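Local coordinates for hypothetical protein (Bacteroides caccae, PDB 4M8R), which is of unknown function but pairs an N-terminal Ig-like domain with a WD40-like domain of the beta-propeller clan, at residues F257-G262 against S274-N279; N279-P284 against E300-I305; G328-Y333 against S341-L346. All blocks are in the same frame, centred on the assembly; numbering follows the deposited sequence.

Contact 1: residues F257-G262 against S274-N279; sequences FGDYPG and SARKGN
Ala275 sets its CB over one face of the Phe257 ring, a CH-pi contact in which the methyl lies 4.1 Å from the ring centroid and 22° off the ring normal. The methyl is displaced toward the rim, so its nearest ring atom is Phe257 CE2, at 3.8 Å from Ala275 CB. Phe257 holds CG anti to its carbonyl carbon (chi1 -57°), and this turn brings the ring to Ala275 although the side chain does not start out in that direction. Ser274 takes part mainly through its backbone. No direct hydrogen bond joins the two segments; a water bridges them, accepting from Gly258 N at 3.1 Å and donating to Ser274 O at 2.8 Å. Two main-chain groups find a common partner just past the point where Gln256 still pairs with Arg276. The Ser274 hydroxyl is occupied elsewhere, hydrogen-bonded to Ile304 O, and merely brushes the Tyr260 ring. At the outer end, Asp259 passes Arg276 without a salt bridge, its carboxylate being paired with Arg153. Residues 257-261 end the loop that leads from strand 239-240 into strand 262-264, which lies beside strand 270-276 in a sheet of the WD40-like domain. Met285 of strand 282-288 and Leu248 pack on Phe257, Phe252 packs on Ala275, and strand 282-288 flanks the far edge of strand 270-276 through backbone bonds between Val283 and Ala275.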
# COMPACT_ATOMS: atom_id res chain seq x y z
N PHE A 257 -10.00 -2.53 -38.39
CA PHE A 257 -9.58 -2.19 -37.03
C PHE A 257 -8.26 -2.87 -36.67
O PHE A 257 -7.82 -3.80 -37.34
CB PHE A 257 -10.63 -2.66 -36.03
CG PHE A 257 -12.00 -2.09 -36.27
CD1 PHE A 257 -12.81 -2.61 -37.28
CD2 PHE A 257 -12.49 -1.07 -35.48
CE1 PHE A 257 -14.08 -2.09 -37.50
CE2 PHE A 257 -13.76 -0.55 -35.70
CZ PHE A 257 -14.55 -1.07 -36.71
N GLY A 258 -7.65 -2.38 -35.60
CA GLY A 258 -6.49 -3.06 -35.00
C GLY A 258 -5.12 -2.56 -35.42
O GLY A 258 -4.11 -3.08 -34.94
N ASP A 259 -5.06 -1.57 -36.30
CA ASP A 259 -3.78 -1.00 -36.70
C ASP A 259 -3.15 -0.22 -35.55
O ASP A 259 -1.92 -0.15 -35.43
CB ASP A 259 -3.93 -0.13 -37.94
CG ASP A 259 -4.27 -0.94 -39.18
OD1 ASP A 259 -3.61 -1.98 -39.39
OD2 ASP A 259 -5.20 -0.54 -39.92
N TYR A 260 -3.99 0.37 -34.71
CA TYR A 260 -3.54 1.08 -33.53
C TYR A 260 -4.31 0.62 -32.30
O TYR A 260 -5.48 0.26 -32.40
CB TYR A 260 -3.71 2.59 -33.72
CG TYR A 260 -2.86 3.13 -34.84
CD1 TYR A 260 -1.51 3.42 -34.64
CD2 TYR A 260 -3.39 3.34 -36.11
CE1 TYR A 260 -0.72 3.90 -35.67
CE2 TYR A 260 -2.61 3.82 -37.14
CZ TYR A 260 -1.28 4.10 -36.92
OH TYR A 260 -0.51 4.59 -37.94
N PRO A 261 -3.66 0.63 -31.13
CA PRO A 261 -4.36 0.24 -29.91
C PRO A 261 -5.48 1.21 -29.54
O PRO A 261 -5.34 2.42 -29.71
CB PRO A 261 -3.26 0.24 -28.84
CG PRO A 261 -2.10 0.97 -29.42
CD PRO A 261 -2.22 0.86 -30.91
N GLY A 262 -6.58 0.66 -29.05
CA GLY A 262 -7.63 1.46 -28.46
C GLY A 262 -7.18 1.99 -27.11
O GLY A 262 -6.19 1.52 -26.54
N SER A 274 -10.01 3.74 -33.76
CA SER A 274 -10.06 4.32 -35.09
C SER A 274 -10.20 3.19 -36.10
O SER A 274 -9.70 2.08 -35.88
CB SER A 274 -8.80 5.15 -35.38
OG SER A 274 -7.64 4.33 -35.44
N ALA A 275 -10.91 3.47 -37.18
CA ALA A 275 -11.16 2.49 -38.23
C ALA A 275 -10.77 3.06 -39.59
O ALA A 275 -11.06 4.22 -39.91
CB ALA A 275 -12.62 2.08 -38.24
N ARG A 276 -10.12 2.22 -40.40
CA ARG A 276 -9.67 2.59 -41.74
C ARG A 276 -10.73 2.18 -42.77
O ARG A 276 -11.08 1.00 -42.86
CB ARG A 276 -8.35 1.88 -42.03
CG ARG A 276 -7.65 2.33 -43.30
CD ARG A 276 -6.49 1.41 -43.64
NE ARG A 276 -5.56 2.03 -44.59
CZ ARG A 276 -5.78 2.15 -45.90
NH1 ARG A 276 -6.90 1.69 -46.46
NH2 ARG A 276 -4.86 2.74 -46.66
N LYS A 277 -11.23 3.14 -43.53
CA LYS A 277 -12.19 2.84 -44.61
C LYS A 277 -11.47 2.31 -45.85
O LYS A 277 -10.25 2.44 -45.98
CB LYS A 277 -13.03 4.08 -44.96
CG LYS A 277 -14.16 4.37 -43.98
CD LYS A 277 -15.12 5.40 -44.55
CE LYS A 277 -16.16 5.84 -43.53
NZ LYS A 277 -17.10 4.75 -43.16
N GLY A 278 -12.25 1.71 -46.76
CA GLY A 278 -11.71 1.15 -48.00
C GLY A 278 -10.94 2.15 -48.84
O GLY A 278 -9.92 1.81 -49.44
N ASN A 279 -11.42 3.39 -48.87
CA ASN A 279 -10.80 4.47 -49.65
C ASN A 279 -9.57 5.12 -48.98
O ASN A 279 -9.07 6.14 -49.48
CB ASN A 279 -11.84 5.54 -50.00
CG ASN A 279 -12.43 6.23 -48.77
OD1 ASN A 279 -12.26 5.77 -47.64
ND2 ASN A 279 -13.12 7.35 -49.00
O HOH W 1 -9.05 -0.07 -34.13

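Contact 2: residues N279-P284 against E300-I305; sequences NGKWVP and EADAII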
# COMPACT_ATOMS: atom_id res chain seq x y z
N ASN A 279 -11.42 3.39 -48.87
CA ASN A 279 -10.80 4.47 -49.65
C ASN A 279 -9.57 5.12 -48.98
O ASN A 279 -9.07 6.14 -49.48
CB ASN A 279 -11.84 5.54 -50.00
CG ASN A 279 -12.43 6.23 -48.77
OD1 ASN A 279 -12.26 5.77 -47.64
ND2 ASN A 279 -13.12 7.35 -49.00
N GLY A 280 -9.08 4.56 -47.88
CA GLY A 280 -7.88 5.08 -47.20
C GLY A 280 -8.13 6.18 -46.18
O GLY A 280 -7.19 6.67 -45.56
N LYS A 281 -9.39 6.58 -46.02
CA LYS A 281 -9.78 7.54 -44.99
C LYS A 281 -10.01 6.83 -43.66
O LYS A 281 -10.19 5.62 -43.62
CB LYS A 281 -11.04 8.29 -45.41
CG LYS A 281 -10.84 9.22 -46.60
CD LYS A 281 -10.05 10.47 -46.22
CE LYS A 281 -10.10 11.51 -47.32
NZ LYS A 281 -9.50 12.80 -46.89
N TRP A 282 -10.02 7.60 -42.57
CA TRP A 282 -10.15 7.06 -41.22
C TRP A 282 -11.26 7.77 -40.45
O TRP A 282 -11.49 8.97 -40.64
CB TRP A 282 -8.83 7.21 -40.44
CG TRP A 282 -7.66 6.45 -41.01
CD1 TRP A 282 -7.01 6.70 -42.18
CD2 TRP A 282 -6.96 5.36 -40.40
NE1 TRP A 282 -5.97 5.82 -42.35
CE2 TRP A 282 -5.92 4.98 -41.27
CE3 TRP A 282 -7.13 4.65 -39.20
CZ2 TRP A 282 -5.04 3.93 -40.98
CZ3 TRP A 282 -6.26 3.60 -38.91
CH2 TRP A 282 -5.23 3.26 -39.80
N VAL A 283 -11.94 7.04 -39.56
CA VAL A 283 -12.96 7.63 -38.70
C VAL A 283 -12.72 7.25 -37.23
O VAL A 283 -12.20 6.17 -36.95
CB VAL A 283 -14.39 7.18 -39.09
CG1 VAL A 283 -14.74 7.69 -40.48
CG2 VAL A 283 -14.54 5.67 -39.01
N PRO A 284 -13.09 8.14 -36.30
CA PRO A 284 -13.07 7.78 -34.89
C PRO A 284 -14.29 6.93 -34.54
O PRO A 284 -15.40 7.22 -35.01
CB PRO A 284 -13.10 9.13 -34.17
CG PRO A 284 -13.73 10.07 -35.13
CD PRO A 284 -13.55 9.52 -36.51
N GLU A 300 -13.72 12.69 -40.87
CA GLU A 300 -13.16 11.71 -41.79
C GLU A 300 -11.79 12.23 -42.23
O GLU A 300 -11.70 13.19 -43.01
CB GLU A 300 -14.09 11.50 -42.99
CG GLU A 300 -13.72 10.30 -43.86
CD GLU A 300 -14.85 9.87 -44.79
OE1 GLU A 300 -15.24 10.68 -45.66
OE2 GLU A 300 -15.32 8.73 -44.66
N ALA A 301 -10.73 11.61 -41.72
CA ALA A 301 -9.37 12.13 -41.87
C ALA A 301 -8.43 11.13 -42.54
O ALA A 301 -8.82 10.01 -42.85
CB ALA A 301 -8.82 12.53 -40.50
N ASP A 302 -7.19 11.55 -42.75
CA ASP A 302 -6.19 10.72 -43.43
C ASP A 302 -5.41 9.81 -42.49
O ASP A 302 -4.76 8.87 -42.94
CB ASP A 302 -5.23 11.60 -44.24
CG ASP A 302 -5.94 12.34 -45.35
OD1 ASP A 302 -6.72 11.70 -46.08
OD2 ASP A 302 -5.71 13.56 -45.50
N ALA A 303 -5.46 10.11 -41.19
CA ALA A 303 -4.98 9.18 -40.16
C ALA A 303 -5.54 9.59 -38.80
O ALA A 303 -5.68 10.78 -38.50
CB ALA A 303 -3.46 9.15 -40.11
N ILE A 304 -5.89 8.59 -37.99
CA ILE A 304 -6.40 8.82 -36.65
C ILE A 304 -5.80 7.79 -35.70
O ILE A 304 -5.92 6.59 -35.94
CB ILE A 304 -7.94 8.73 -36.58
CG1 ILE A 304 -8.57 9.77 -37.51
CG2 ILE A 304 -8.42 8.96 -35.15
CD1 ILE A 304 -10.08 9.71 -37.56
N ILE A 305 -5.16 8.27 -34.65
CA ILE A 305 -4.59 7.41 -33.63
C ILE A 305 -5.07 7.88 -32.26
O ILE A 305 -4.87 9.03 -31.89
CB ILE A 305 -3.05 7.46 -33.65
CG1 ILE A 305 -2.52 7.18 -35.07
CG2 ILE A 305 -2.47 6.45 -32.66
CD1 ILE A 305 -1.03 7.40 -35.22
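Trp282 and Ala301 exchange two backbone hydrogen bonds, Trp282 N to Ala301 O at 2.7 Å and Ala301 N to Trp282 O at 3.0 Å, forming one isolated antiparallel bridge. Past the bridge, the second chain swings round through a classic beta bulge, Asp302 and Ala303 both facing Tyr332, so that strand 303-305 runs at 35° to strand 282-284 in another sheet, consistent with neighbouring propeller blades. The tight part lies around the indole. Ala303 CA sits over its five-membered ring, 4.0 Å from the centroid in a CH-pi contact, and Ile304 N lies above the same face. Trp282 CG, anti to the carbonyl carbon (chi1 -63°), lays the ring against the backbone of 302-304. Deeper in, Ile304 CD1 fits against Pro284 CD at 3.6 Å, with Tyr329 packed on both. Toward solvent come long, polar chains. Lys281 bends at chi2 and lies alongside Asp302, ending in a salt bridge, Lys281 NZ to Asp302 OD1 at 3.1 Å, from above the carboxylate plane. Glu300 crosses Lys281 at about a right angle, Glu300 CG to Lys281 CB at 3.7 Å, while the charged ends stay apart. Asp302 OD2 accepts from Ser334 N. Two main-chain bonds and apolar packing thus join strand 282-288 to the lead-in and start of strand 303-310, and the single salt bridge, on the partly exposed side, probably adds a solvent-screened attraction.

Contact 3: residues G328-Y333 against S341-L346; sequences GYMIYY and SSFRLL
Ile331 N donates to Ser342 O over 2.7 Å, nearly straight at 168°, and Ser342 N returns a bond of the same length to Ile331 O. This is the middle of a beta hairpin, strands 325-333 and 340-348, the central pair of a four-stranded antiparallel sheet in the WD40-like, propeller-clan domain. A second reciprocal pair joins Tyr329 and Arg344. Between them comes the non-hydrogen-bonded pair Met330 and Phe343, where Met330 CA approaches Ser342 O to 3.2 Å; Gly328 with Leu345 and Tyr332 with Ser341 are the outer ones. Gly328 has no side chain, and there the backbones close to 3.9 Å between Gly328 CA and Leu345 CA.

Met330, Tyr332, Ser341 and Phe343 share one face of the sheet; Tyr329, Ile331, Ser342 and Arg344 share the other. On the latter, Ile331 CD1 touches Arg344 CD, while the arginine NE bonds to Gln358 O and Tyr329 OH to Leu273 O. Ser341 OG is hydrogen-bonded to Lys367 O and to Val369 N, at the start of strand 368-373 in the next sheet; Val369 and Ile372 of that strand touch Met330. That selenomethionine holds CG anti to its backbone N (chi1 -170°), which places CG over a face of the Phe343 ring, 3.7 Å from the centroid. A bend at chi2 lifts SE farther above the ring, 5.3 Å from the Phe343 centroid, a distant Met-aromatic contact, and brings Met330 SE 3.6 Å from Ser341 CB.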
# COMPACT_ATOMS: atom_id res chain seq x y z
N GLY A 328 -7.61 11.26 -25.95
CA GLY A 328 -8.08 11.88 -27.17
C GLY A 328 -7.61 11.19 -28.43
O GLY A 328 -7.14 10.06 -28.40
N TYR A 329 -7.76 11.91 -29.54
CA TYR A 329 -7.42 11.43 -30.86
C TYR A 329 -6.40 12.36 -31.51
O TYR A 329 -6.55 13.58 -31.48
CB TYR A 329 -8.67 11.42 -31.73
CG TYR A 329 -9.63 10.26 -31.50
CD1 TYR A 329 -9.29 8.97 -31.87
CD2 TYR A 329 -10.90 10.48 -30.96
CE1 TYR A 329 -10.17 7.92 -31.69
CE2 TYR A 329 -11.79 9.44 -30.78
CZ TYR A 329 -11.42 8.15 -31.14
OH TYR A 329 -12.30 7.11 -30.97
N MSE A 330 -5.35 11.77 -32.10
CA MSE A 330 -4.46 12.49 -33.00
C MSE A 330 -5.14 12.42 -34.34
O MSE A 330 -5.40 11.33 -34.85
CB MSE A 330 -3.08 11.85 -33.08
CG MSE A 330 -2.05 12.72 -33.82
SE MSE A 330 -2.31 12.75 -35.78
CE MSE A 330 -2.29 10.82 -36.20
N ILE A 331 -5.43 13.58 -34.94
CA ILE A 331 -6.12 13.63 -36.23
C ILE A 331 -5.21 14.29 -37.27
O ILE A 331 -4.76 15.42 -37.08
CB ILE A 331 -7.45 14.41 -36.11
CG1 ILE A 331 -8.42 13.61 -35.24
CG2 ILE A 331 -8.06 14.65 -37.48
CD1 ILE A 331 -9.58 14.41 -34.72
N TYR A 332 -4.97 13.58 -38.38
CA TYR A 332 -4.06 14.04 -39.43
C TYR A 332 -4.76 14.23 -40.77
O TYR A 332 -5.49 13.36 -41.22
CB TYR A 332 -2.90 13.05 -39.59
CG TYR A 332 -2.05 13.29 -40.83
CD1 TYR A 332 -1.05 14.26 -40.83
CD2 TYR A 332 -2.25 12.56 -41.99
CE1 TYR A 332 -0.28 14.49 -41.95
CE2 TYR A 332 -1.49 12.78 -43.12
CZ TYR A 332 -0.50 13.75 -43.10
OH TYR A 332 0.26 13.97 -44.22
N TYR A 333 -4.51 15.39 -41.39
CA TYR A 333 -4.97 15.66 -42.75
C TYR A 333 -3.75 15.96 -43.62
O TYR A 333 -2.86 16.71 -43.20
CB TYR A 333 -5.91 16.87 -42.78
CG TYR A 333 -7.24 16.64 -42.07
CD1 TYR A 333 -8.30 16.00 -42.71
CD2 TYR A 333 -7.44 17.09 -40.76
CE1 TYR A 333 -9.51 15.80 -42.07
CE2 TYR A 333 -8.66 16.90 -40.12
CZ TYR A 333 -9.69 16.26 -40.77
OH TYR A 333 -10.90 16.06 -40.13
N SER A 341 -0.78 17.18 -38.29
CA SER A 341 -1.25 16.38 -37.17
C SER A 341 -1.79 17.24 -36.03
O SER A 341 -1.05 18.05 -35.46
CB SER A 341 -0.11 15.50 -36.66
OG SER A 341 0.38 14.65 -37.69
N SER A 342 -3.06 17.04 -35.68
CA SER A 342 -3.69 17.74 -34.55
C SER A 342 -3.98 16.78 -33.39
O SER A 342 -4.48 15.68 -33.61
CB SER A 342 -5.00 18.39 -34.99
OG SER A 342 -4.74 19.48 -35.85
N PHE A 343 -3.67 17.22 -32.18
CA PHE A 343 -3.96 16.43 -30.98
C PHE A 343 -5.11 17.08 -30.22
O PHE A 343 -4.98 18.21 -29.74
CB PHE A 343 -2.72 16.35 -30.09
CG PHE A 343 -1.55 15.66 -30.74
CD1 PHE A 343 -0.75 16.34 -31.64
CD2 PHE A 343 -1.26 14.33 -30.46
CE1 PHE A 343 0.33 15.71 -32.24
CE2 PHE A 343 -0.19 13.70 -31.06
CZ PHE A 343 0.61 14.39 -31.95
N ARG A 344 -6.22 16.36 -30.12
CA ARG A 344 -7.46 16.89 -29.56
C ARG A 344 -8.03 15.93 -28.51
O ARG A 344 -8.23 14.75 -28.79
CB ARG A 344 -8.46 17.11 -30.68
CG ARG A 344 -7.98 18.12 -31.72
CD ARG A 344 -8.84 18.15 -32.97
NE ARG A 344 -10.13 18.81 -32.67
CZ ARG A 344 -11.13 18.98 -33.53
NH1 ARG A 344 -11.04 18.50 -34.77
NH2 ARG A 344 -12.23 19.61 -33.13
N LEU A 345 -8.29 16.45 -27.31
CA LEU A 345 -8.86 15.63 -26.25
C LEU A 345 -10.32 15.34 -26.52
O LEU A 345 -11.02 16.14 -27.14
CB LEU A 345 -8.74 16.32 -24.89
CG LEU A 345 -7.33 16.58 -24.34
CD1 LEU A 345 -7.43 17.13 -22.93
CD2 LEU A 345 -6.48 15.32 -24.35
N LEU A 346 -10.77 14.17 -26.08
CA LEU A 346 -12.19 13.83 -26.07
C LEU A 346 -12.69 14.01 -24.65
O LEU A 346 -12.26 13.29 -23.74
CB LEU A 346 -12.40 12.39 -26.55
CG LEU A 346 -13.86 11.96 -26.75
CD1 LEU A 346 -14.52 12.81 -27.83
CD2 LEU A 346 -13.93 10.49 -27.11

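The three contacts follow one another along the chain and step across the WD40-like domain on the same side of the chain's centre. Contact 1 sets a loop leading into strand 262-264 against strand 270-276 of the same sheet; contact 3 lies within the sheet of 303-310, 325-333 and 340-348; contact 2 bridges the two sheets. Centres of contacts 1 and 2 are 8 Å apart, those of 2 and 3 are 11 Å apart, and those of 1 and 3 are 15 Å apart, with nearest atoms about 5 Å apart and no touch. Contact 2 shares Asn279 with contact 1 and meets contact 3 through backbone bonds between strands 303-310 and 325-333. Contact 2 alone thus ties the two sheets together, consistent with adjoining beta-propeller blades.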